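Predicted protease of the collagenase family (Methanopyrus kandleri, PDB 5D88) binds zinc in a TIM-barrel domain and, as a member of the U32 family, probably acts as a peptidase. Local coordinates at residues L106-L109 and A110-E114; V126-L129 and A130-D134; K150-H153 and F154-G158; E236-E239 and E240-D243. All blocks are in the same frame, centred on the assembly; numbering follows the deposited sequence. Where two conformers were deposited one is given.

Interaction 1 of 4, residues L106-L109 and A110-E114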
loop_
_atom_site.group_PDB
_atom_site.type_symbol
_atom_site.label_atom_id
_atom_site.label_comp_id
_atom_site.label_asym_id
_atom_site.label_seq_id
_atom_site.Cartn_x
_atom_site.Cartn_y
_atom_site.Cartn_z
ATOM N N LEU A 106 -22.019 3.302 4.342
ATOM C CA LEU A 106 -21.927 4.292 5.404
ATOM C C LEU A 106 -23.279 4.521 6.065
ATOM O O LEU A 106 -23.334 4.740 7.276
ATOM C CB LEU A 106 -21.348 5.593 4.862
ATOM C CG LEU A 106 -19.965 5.404 4.237
ATOM C CD1 LEU A 106 -19.446 6.707 3.699
ATOM C CD2 LEU A 106 -18.991 4.820 5.229
ATOM N N ASP A 107 -24.381 4.448 5.307
ATOM C CA ASP A 107 -25.701 4.520 5.928
ATOM C C ASP A 107 -25.896 3.393 6.923
ATOM O O ASP A 107 -26.500 3.581 7.985
ATOM C CB ASP A 107 -26.807 4.433 4.885
ATOM C CG ASP A 107 -26.954 5.679 4.068
ATOM O OD1 ASP A 107 -26.330 6.725 4.369
ATOM O OD2 ASP A 107 -27.745 5.588 3.105
ATOM N N TYR A 108 -25.437 2.203 6.571
ATOM C CA TYR A 108 -25.528 1.086 7.492
ATOM C C TYR A 108 -24.797 1.407 8.791
ATOM O O TYR A 108 -25.345 1.249 9.882
ATOM C CB TYR A 108 -24.964 -0.161 6.827
ATOM C CG TYR A 108 -24.753 -1.290 7.783
ATOM C CD1 TYR A 108 -25.834 -1.965 8.334
ATOM C CD2 TYR A 108 -23.477 -1.674 8.150
ATOM C CE1 TYR A 108 -25.647 -2.999 9.222
ATOM C CE2 TYR A 108 -23.271 -2.720 9.035
ATOM C CZ TYR A 108 -24.362 -3.372 9.571
ATOM O OH TYR A 108 -24.177 -4.397 10.458
ATOM N N LEU A 109 -23.576 1.922 8.688
ATOM C CA LEU A 109 -22.816 2.269 9.886
ATOM C C LEU A 109 -23.502 3.374 10.675
ATOM O O LEU A 109 -23.630 3.287 11.903
ATOM C CB LEU A 109 -21.408 2.700 9.491
ATOM C CG LEU A 109 -20.582 1.646 8.763
ATOM C CD1 LEU A 109 -19.229 2.242 8.439
ATOM C CD2 LEU A 109 -20.417 0.400 9.616
ATOM N N ALA A 110 -23.945 4.429 9.979
ATOM C CA ALA A 110 -24.443 5.629 10.645
ATOM C C ALA A 110 -25.839 5.435 11.218
ATOM O O ALA A 110 -26.143 5.949 12.300
ATOM C CB ALA A 110 -24.447 6.819 9.671
ATOM N N SER A 111 -26.709 4.718 10.505
ATOM C CA SER A 111 -28.134 4.724 10.812
ATOM C C SER A 111 -28.678 3.387 11.282
ATOM O O SER A 111 -29.706 3.368 11.970
ATOM C CB SER A 111 -28.925 5.169 9.580
ATOM O OG SER A 111 -28.500 6.461 9.198
ATOM N N ASP A 112 -28.038 2.278 10.920
ATOM C CA ASP A 112 -28.453 0.951 11.360
ATOM C C ASP A 112 -27.672 0.525 12.600
ATOM O O ASP A 112 -28.249 0.340 13.677
ATOM C CB ASP A 112 -28.263 -0.044 10.200
ATOM C CG ASP A 112 -29.002 -1.356 10.409
ATOM O OD1 ASP A 112 -29.216 -1.750 11.569
ATOM O OD2 ASP A 112 -29.362 -1.999 9.399
ATOM N N LEU A 113 -26.349 0.384 12.465
ATOM C CA LEU A 113 -25.510 0.101 13.630
ATOM C C LEU A 113 -25.470 1.280 14.590
ATOM O O LEU A 113 -25.338 1.090 15.809
ATOM C CB LEU A 113 -24.081 -0.226 13.209
ATOM C CG LEU A 113 -23.720 -1.597 12.716
ATOM C CD1 LEU A 113 -22.194 -1.637 12.544
ATOM C CD2 LEU A 113 -24.173 -2.661 13.697
ATOM N N GLU A 114 -25.550 2.496 14.052
ATOM C CA GLU A 114 -25.468 3.732 14.826
ATOM C C GLU A 114 -24.151 3.831 15.589
ATOM O O GLU A 114 -24.119 4.134 16.785
ATOM C CB GLU A 114 -26.653 3.864 15.779
ATOM C CG GLU A 114 -27.985 3.988 15.073
ATOM C CD GLU A 114 -29.131 4.106 16.040
ATOM O OE1 GLU A 114 -29.172 5.094 16.796
ATOM O OE2 GLU A 114 -29.984 3.200 16.050
HETATM O O HOH W 1 -27.875 7.695 6.603
#
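With chi1 at 168°, Y108 sends its ring opposite its own backbone N and along the helix toward L113, whose CG takes the other course (chi1 -81°, anti to the carbonyl carbon) and turns back to meet it. The setting is the C-terminal end of helix 98-113, which connects strands 79-83 and 117-120 in one beta-alpha-beta unit of the TIM barrel, and it illustrates how a helix may widen before it stops. The usual i to i+4 bonds hold at A110 N and S111 N, after which a pi-type turn sets in. Y108 O then accepts two donors: L113 N at 2.9 Å, close to straight on, and D112 N at 3.1 Å from above the carbonyl plane. That wider spacing brings L113 to the phenol end of Y108, with L113 CG 3.7 Å from Y108 CZ at an oblique approach. The hydroxyl itself bonds to E67, on helix 63-75, a helix that L113 also touches. E114, with positive phi, leaves the helix. On the outer surface a water bonds to S111 OG and weakly to D107 OD1, a carboxylate oxygen whose stronger partner is Y133. On the buried side L109 and L113 lie alongside each other, pointing the same way, with L109 CD2 4.0 Å from L113 CD1.

Interaction 2 of 4, residues V126-L129 and A130-D134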
loop_
_atom_site.group_PDB
_atom_site.type_symbol
_atom_site.label_atom_id
_atom_site.label_comp_id
_atom_site.label_asym_id
_atom_site.label_seq_id
_atom_site.Cartn_x
_atom_site.Cartn_y
_atom_site.Cartn_z
ATOM N N VAL A 126 -12.410 8.925 3.780
ATOM C CA VAL A 126 -12.281 10.049 4.706
ATOM C C VAL A 126 -13.097 11.220 4.197
ATOM O O VAL A 126 -13.864 11.849 4.935
ATOM C CB VAL A 126 -10.797 10.443 4.876
ATOM C CG1 VAL A 126 -10.662 11.727 5.694
ATOM C CG2 VAL A 126 -9.998 9.316 5.543
ATOM N N GLU A 127 -12.923 11.537 2.920
ATOM C CA GLU A 127 -13.575 12.705 2.342
ATOM C C GLU A 127 -15.096 12.548 2.335
ATOM O O GLU A 127 -15.834 13.477 2.699
ATOM C CB GLU A 127 -13.021 12.925 0.933
ATOM C CG GLU A 127 -13.291 14.266 0.330
ATOM C CD GLU A 127 -12.519 14.435 -0.969
ATOM O OE1 GLU A 127 -12.497 13.481 -1.786
ATOM O OE2 GLU A 127 -11.911 15.499 -1.155
ATOM N N VAL A 128 -15.588 11.390 1.903
ATOM C CA VAL A 128 -17.035 11.189 1.842
ATOM C C VAL A 128 -17.637 11.204 3.242
ATOM O O VAL A 128 -18.688 11.821 3.469
ATOM C CB VAL A 128 -17.371 9.880 1.100
ATOM C CG1 VAL A 128 -18.866 9.613 1.139
ATOM C CG2 VAL A 128 -16.908 9.929 -0.362
ATOM N N LEU A 129 -16.995 10.513 4.197
ATOM C CA LEU A 129 -17.494 10.487 5.572
ATOM C C LEU A 129 -17.564 11.880 6.163
ATOM O O LEU A 129 -18.572 12.256 6.774
ATOM C CB LEU A 129 -16.609 9.605 6.460
ATOM C CG LEU A 129 -16.992 8.152 6.484
ATOM C CD1 LEU A 129 -15.816 7.352 7.041
ATOM C CD2 LEU A 129 -18.279 7.947 7.324
ATOM N N ALA A 130 -16.494 12.663 5.999
ATOM C CA ALA A 130 -16.452 13.996 6.602
ATOM C C ALA A 130 -17.470 14.937 5.966
ATOM O O ALA A 130 -18.044 15.793 6.645
ATOM C CB ALA A 130 -15.052 14.580 6.469
ATOM N N THR A 131 -17.676 14.812 4.660
ATOM C CA THR A 131 -18.577 15.704 3.944
ATOM C C THR A 131 -20.043 15.367 4.193
ATOM O O THR A 131 -20.860 16.271 4.391
ATOM C CB THR A 131 -18.256 15.662 2.457
ATOM O OG1 THR A 131 -16.929 16.158 2.272
ATOM C CG2 THR A 131 -19.195 16.543 1.675
ATOM N N GLU A 132 -20.408 14.087 4.166
ATOM C CA GLU A 132 -21.814 13.696 4.098
ATOM C C GLU A 132 -22.400 13.150 5.395
ATOM O O GLU A 132 -23.633 13.001 5.479
ATOM C CB GLU A 132 -22.007 12.649 2.983
ATOM C CG GLU A 132 -21.504 13.099 1.597
ATOM C CD GLU A 132 -22.265 14.283 1.037
ATOM O OE1 GLU A 132 -23.223 14.733 1.676
ATOM O OE2 GLU A 132 -21.897 14.785 -0.044
ATOM N N TYR A 133 -21.572 12.834 6.391
ATOM C CA TYR A 133 -22.020 12.212 7.627
ATOM C C TYR A 133 -21.582 13.065 8.809
ATOM O O TYR A 133 -20.876 14.066 8.657
ATOM C CB TYR A 133 -21.498 10.762 7.734
ATOM C CG TYR A 133 -22.143 9.896 6.681
ATOM C CD1 TYR A 133 -21.619 9.846 5.401
ATOM C CD2 TYR A 133 -23.318 9.193 6.938
ATOM C CE1 TYR A 133 -22.224 9.105 4.402
ATOM C CE2 TYR A 133 -23.925 8.441 5.951
ATOM C CZ TYR A 133 -23.371 8.408 4.676
ATOM O OH TYR A 133 -23.957 7.696 3.654
ATOM N N ASP A 134 -22.038 12.665 9.993
ATOM C CA ASP A 134 -21.739 13.346 11.251
ATOM C C ASP A 134 -21.172 12.349 12.251
ATOM O O ASP A 134 -21.612 12.247 13.392
ATOM C CB ASP A 134 -22.987 14.012 11.811
ATOM C CG ASP A 134 -22.697 14.888 12.996
ATOM O OD1 ASP A 134 -21.561 15.380 13.121
ATOM O OD2 ASP A 134 -23.622 15.092 13.809
#
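E127 O is the carbonyl that takes two donors from one residue: T131 N at 3.0 Å and T131 OG1 at 2.9 Å, the latter donating its proton. The two arrive from opposite faces of the carbonyl plane, each tilted by less than 30°. The hydroxyl can do this because chi1 of -63° sets OG1 beside the backbone N and anti to the carbonyl carbon, so that it leans back over the preceding turn. This is a familiar way for a threonine within a helix to satisfy its hydroxyl, here in helix 123-132 of the TIM barrel, which follows strand 117-120 and leads to strand 136-139. The neighbouring carbonyls each take one amide in the alpha-helical pattern: V126 O from A130 N, V128 O from E132 N at 2.9 Å, and L129 O from Y133 N at 3.1 Å. The last bond is more bent, 142° at the hydrogen, where Y133 abandons helical angles. Y133 turns its ring edge, CD1 foremost, toward V128 O at 4.0 Å, while its CB lies 4.3 Å from L129 CD2. Its hydroxyl bonds to D107 OD1 and R103 NE on the adjoining helix 98-113, against which the ring also packs, and L129 packs inward on V118, V120 and V137 of the barrel strands. Every carbonyl from V126 to L129 thus has an amide donor, the last of them Y133 N, and an exposed threonine finds an acceptor within its own helix.

Interaction 3 of 4, residues K150-H153 and F154-G158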
loop_
_atom_site.group_PDB
_atom_site.type_symbol
_atom_site.label_atom_id
_atom_site.label_comp_id
_atom_site.label_asym_id
_atom_site.label_seq_id
_atom_site.Cartn_x
_atom_site.Cartn_y
_atom_site.Cartn_z
ATOM N N LYS A 150 1.816 14.044 5.486
ATOM C CA LYS A 150 0.732 13.081 5.346
ATOM C C LYS A 150 -0.409 13.405 6.292
ATOM O O LYS A 150 -1.584 13.318 5.918
ATOM C CB LYS A 150 1.242 11.664 5.592
ATOM C CG LYS A 150 1.980 11.096 4.415
ATOM C CD LYS A 150 2.266 9.596 4.564
ATOM C CE LYS A 150 2.620 9.006 3.183
ATOM N NZ LYS A 150 3.209 7.649 3.204
ATOM N N ALA A 151 -0.083 13.773 7.528
ATOM C CA ALA A 151 -1.127 14.141 8.475
ATOM C C ALA A 151 -1.921 15.330 7.968
ATOM O O ALA A 151 -3.153 15.353 8.063
ATOM C CB ALA A 151 -0.505 14.457 9.830
ATOM N N TRP A 152 -1.231 16.328 7.424
ATOM C CA TRP A 152 -1.913 17.544 6.987
ATOM C C TRP A 152 -2.896 17.252 5.854
ATOM O O TRP A 152 -4.005 17.800 5.822
ATOM C CB TRP A 152 -0.875 18.590 6.569
ATOM C CG TRP A 152 -1.487 19.910 6.211
ATOM C CD1 TRP A 152 -1.796 20.936 7.067
ATOM C CD2 TRP A 152 -1.890 20.342 4.912
ATOM N NE1 TRP A 152 -2.352 21.974 6.371
ATOM C CE2 TRP A 152 -2.425 21.631 5.048
ATOM C CE3 TRP A 152 -1.844 19.766 3.645
ATOM C CZ2 TRP A 152 -2.908 22.356 3.964
ATOM C CZ3 TRP A 152 -2.332 20.489 2.571
ATOM C CH2 TRP A 152 -2.850 21.768 2.738
ATOM N N HIS A 153 -2.521 16.381 4.918
ATOM C CA HIS A 153 -3.444 16.050 3.847
ATOM C C HIS A 153 -4.653 15.286 4.361
ATOM O O HIS A 153 -5.779 15.539 3.902
ATOM C CB HIS A 153 -2.702 15.290 2.754
ATOM C CG HIS A 153 -1.827 16.188 1.922
ATOM N ND1 HIS A 153 -2.318 16.938 0.871
ATOM C CD2 HIS A 153 -0.508 16.493 2.012
ATOM C CE1 HIS A 153 -1.338 17.642 0.334
ATOM N NE2 HIS A 153 -0.230 17.396 1.011
ATOM N N PHE A 154 -4.463 14.360 5.318
ATOM C CA PHE A 154 -5.631 13.661 5.847
ATOM C C PHE A 154 -6.536 14.607 6.633
ATOM O O PHE A 154 -7.769 14.488 6.571
ATOM C CB PHE A 154 -5.204 12.465 6.700
ATOM C CG PHE A 154 -5.028 11.199 5.923
ATOM C CD1 PHE A 154 -6.120 10.436 5.537
ATOM C CD2 PHE A 154 -3.773 10.773 5.560
ATOM C CE1 PHE A 154 -5.949 9.260 4.834
ATOM C CE2 PHE A 154 -3.604 9.608 4.851
ATOM C CZ PHE A 154 -4.687 8.857 4.484
ATOM N N GLU A 155 -5.959 15.571 7.340
ATOM C CA GLU A 155 -6.769 16.583 8.013
ATOM C C GLU A 155 -7.587 17.378 7.004
ATOM O O GLU A 155 -8.791 17.606 7.195
ATOM C CB GLU A 155 -5.869 17.515 8.829
ATOM C CG GLU A 155 -6.632 18.659 9.496
ATOM C CD GLU A 155 -5.736 19.563 10.339
ATOM O OE1 GLU A 155 -4.819 20.201 9.775
ATOM O OE2 GLU A 155 -5.944 19.617 11.570
ATOM N N ARG A 156 -6.943 17.799 5.913
ATOM C CA ARG A 156 -7.618 18.587 4.891
ATOM C C ARG A 156 -8.769 17.810 4.264
ATOM O O ARG A 156 -9.809 18.397 3.939
ATOM C CB ARG A 156 -6.608 19.026 3.833
ATOM C CG ARG A 156 -7.182 20.028 2.828
ATOM C CD ARG A 156 -6.156 20.503 1.789
ATOM N NE ARG A 156 -5.379 19.407 1.226
ATOM C CZ ARG A 156 -5.812 18.593 0.269
ATOM N NH1 ARG A 156 -7.027 18.739 -0.252
ATOM N NH2 ARG A 156 -5.024 17.620 -0.168
ATOM N N LEU A 157 -8.625 16.492 4.137
ATOM C CA LEU A 157 -9.697 15.669 3.598
ATOM C C LEU A 157 -10.838 15.481 4.579
ATOM O O LEU A 157 -11.930 15.074 4.156
ATOM C CB LEU A 157 -9.170 14.299 3.185
ATOM C CG LEU A 157 -8.236 14.251 1.983
ATOM C CD1 LEU A 157 -7.665 12.840 1.922
ATOM C CD2 LEU A 157 -8.936 14.611 0.667
ATOM N N GLY A 158 -10.613 15.755 5.867
ATOM C CA GLY A 158 -11.687 15.733 6.843
ATOM C C GLY A 158 -11.481 14.843 8.057
ATOM O O GLY A 158 -12.427 14.602 8.812
HETATM O O HOH W 2 -5.153 20.343 6.957
#
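A Schellman motif closes helix 148-157 at G158, and just ahead of it H153 and R156 are joined side chain to side chain across one turn. R156 NH2 donates to H153 ND1 at 3.0 Å and 170°, close to the plane of both groups although those planes stand 87° apart. Accepting at ND1 would favour a neutral imidazole with its proton on NE2. A bend at chi3 (46°) swings the guanidinium back beside the histidine, and the same NH2 also donates to M228 O of the second subunit. W152 packs beside this pair. Its CE3 sits 3.8 Å above the centre of the H153 ring, and its CZ3 approaches R156 NE obliquely at 3.5 Å, while R181 makes a cation-pi contact with the indole. With a leucine at H153, R156 NH2 would lose its ring-nitrogen acceptor, and the guanidinium would probably turn more freely and be less well aimed at M228 of the other subunit. The helix links strands 136-139 and 161-163 of the TIM barrel, with F154 packed inward on I162. On the outer side a water donates to W152 O and to E155 OE1, at 2.8 Å for the latter, and rests over the rim of the indole face; E155 OE2 takes S183 N. At the terminus G158 N bonds to E155 O at 2.9 Å and weakly to F154 O, with a positive phi at which a CB would be jammed against the carbonyl O of L157.

Interaction 4 of 4, residues E236-E239 and E240-D243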
loop_
_atom_site.group_PDB
_atom_site.type_symbol
_atom_site.label_atom_id
_atom_site.label_comp_id
_atom_site.label_asym_id
_atom_site.label_seq_id
_atom_site.Cartn_x
_atom_site.Cartn_y
_atom_site.Cartn_z
ATOM N N GLU A 236 5.688 -0.933 22.609
ATOM C CA GLU A 236 6.034 0.170 23.482
ATOM C C GLU A 236 5.307 1.421 23.028
ATOM O O GLU A 236 5.037 1.606 21.843
ATOM C CB GLU A 236 7.542 0.400 23.453
ATOM C CG GLU A 236 8.357 -0.842 23.800
ATOM C CD GLU A 236 8.519 -1.040 25.297
ATOM O OE1 GLU A 236 8.213 -0.102 26.068
ATOM O OE2 GLU A 236 8.960 -2.135 25.710
ATOM N N VAL A 237 4.994 2.298 23.978
ATOM C CA VAL A 237 4.315 3.535 23.632
ATOM C C VAL A 237 4.596 4.565 24.705
ATOM O O VAL A 237 4.821 4.228 25.866
ATOM C CB VAL A 237 2.798 3.298 23.463
ATOM C CG1 VAL A 237 2.221 2.727 24.739
ATOM C CG2 VAL A 237 2.104 4.590 23.040
ATOM N N ARG A 238 4.556 5.825 24.312
ATOM C CA ARG A 238 4.622 6.957 25.227
ATOM C C ARG A 238 3.254 7.636 25.178
ATOM O O ARG A 238 2.984 8.477 24.315
ATOM C CB ARG A 238 5.764 7.877 24.839
ATOM C CG ARG A 238 7.112 7.312 25.290
ATOM C CD ARG A 238 8.244 8.235 24.951
ATOM N NE ARG A 238 8.100 9.497 25.661
ATOM C CZ ARG A 238 8.824 10.583 25.417
ATOM N NH1 ARG A 238 9.747 10.567 24.461
ATOM N NH2 ARG A 238 8.617 11.688 26.126
ATOM N N GLU A 239 2.374 7.241 26.104
ATOM C CA GLU A 239 0.978 7.655 25.997
ATOM C C GLU A 239 0.822 9.150 26.155
ATOM O O GLU A 239 -0.121 9.727 25.610
ATOM C CB GLU A 239 0.119 6.954 27.043
ATOM C CG GLU A 239 -0.042 5.478 26.816
ATOM C CD GLU A 239 -1.095 4.883 27.718
ATOM O OE1 GLU A 239 -1.704 5.639 28.514
ATOM O OE2 GLU A 239 -1.320 3.656 27.620
ATOM N N GLU A 240 1.727 9.789 26.898
ATOM C CA GLU A 240 1.638 11.225 27.124
ATOM C C GLU A 240 1.747 12.019 25.828
ATOM O O GLU A 240 1.404 13.207 25.818
ATOM C CB GLU A 240 2.723 11.669 28.126
ATOM C CG GLU A 240 4.175 11.633 27.615
ATOM C CD GLU A 240 4.843 10.262 27.730
ATOM O OE1 GLU A 240 4.155 9.247 27.973
ATOM O OE2 GLU A 240 6.077 10.201 27.565
ATOM N N LEU A 241 2.209 11.397 24.735
ATOM C CA LEU A 241 2.301 12.092 23.458
ATOM C C LEU A 241 0.981 12.129 22.718
ATOM O O LEU A 241 0.872 12.834 21.711
ATOM C CB LEU A 241 3.333 11.422 22.541
ATOM C CG LEU A 241 4.746 11.172 23.092
ATOM C CD1 LEU A 241 5.651 10.461 22.065
ATOM C CD2 LEU A 241 5.338 12.487 23.496
ATOM N N PHE A 242 -0.018 11.387 23.174
ATOM C CA PHE A 242 -1.200 11.153 22.365
ATOM C C PHE A 242 -2.458 11.541 23.121
ATOM O O PHE A 242 -2.492 11.576 24.347
ATOM C CB PHE A 242 -1.260 9.693 21.939
ATOM C CG PHE A 242 -0.123 9.288 21.057
ATOM C CD1 PHE A 242 -0.161 9.544 19.700
ATOM C CD2 PHE A 242 1.002 8.671 21.593
ATOM C CE1 PHE A 242 0.896 9.163 18.884
ATOM C CE2 PHE A 242 2.059 8.305 20.796
ATOM C CZ PHE A 242 2.010 8.549 19.434
ATOM N N ASP A 243 -3.492 11.858 22.356
ATOM C CA ASP A 243 -4.798 12.161 22.910
ATOM C C ASP A 243 -5.635 10.919 23.149
ATOM O O ASP A 243 -6.525 10.946 24.012
ATOM C CB ASP A 243 -5.549 13.084 21.951
ATOM C CG ASP A 243 -4.774 14.341 21.636
ATOM O OD1 ASP A 243 -4.556 15.150 22.560
ATOM O OD2 ASP A 243 -4.370 14.512 20.474
#
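E240 OE2 is gripped by two nitrogens of R238, NE at 2.9 Å and NH2 at 3.3 Å, in a side-on salt bridge that spends both donors on one oxygen. Both bonds lie near the guanidinium plane, but the carboxylate is turned 45° against it: NE comes from above the carboxylate plane, whereas NH2 meets the anti side. E240 reaches back this way because its CG takes the crowded position between the backbone N and the carbonyl carbon (chi1 70°) and the chain bends again at chi2. L241 CD2 lies 4.2 Å above one face of the guanidinium, offset toward its rim. With a methionine in place of R238, E240 OE2 would lose both of its donors, and the carboxylate would probably be set free to turn away from the chain. The backbone here is tightly wound, L241 N bonding to R238 O at 3.1 Å and F242 N to E239 O at 2.9 Å, each donor standing above the carbonyl plane. F242 brings its ring edge to R238 O, with CD2 at 3.4 Å, while V237 CG2 touches CE2 obliquely at 4.3 Å. The ring is buried against V175 and T188, and E239 OE2 turns to a salt bridge with R24. Two successive i to i+3 bonds mark a short 3-10 turn, here lying on the surface and delivering the chain to strand 244-247, the last strand of the closed eight-stranded TIM barrel.

Interactions 1, 2 and 3 are the C-terminal ends of three successive barrel helices. Interaction 2 is the middle one, its centre 13 Å from that of each neighbour. It meets interaction 1 through L106 CD2 and L129 CD2, 3.8 Å apart, and interaction 3 through A130 CB, 3.5 Å from G158 O. Interactions 1 and 3 do not touch, their nearest atoms being about 11 Å apart. Interaction 4 stands alone, about 21 Å from interaction 3 and 31 Å from interaction 1 between centres, and across the chain's centre from interaction 1. All four lie away from the zinc bound by C88 and H209. The second subunit reaches interactions 2 and 3.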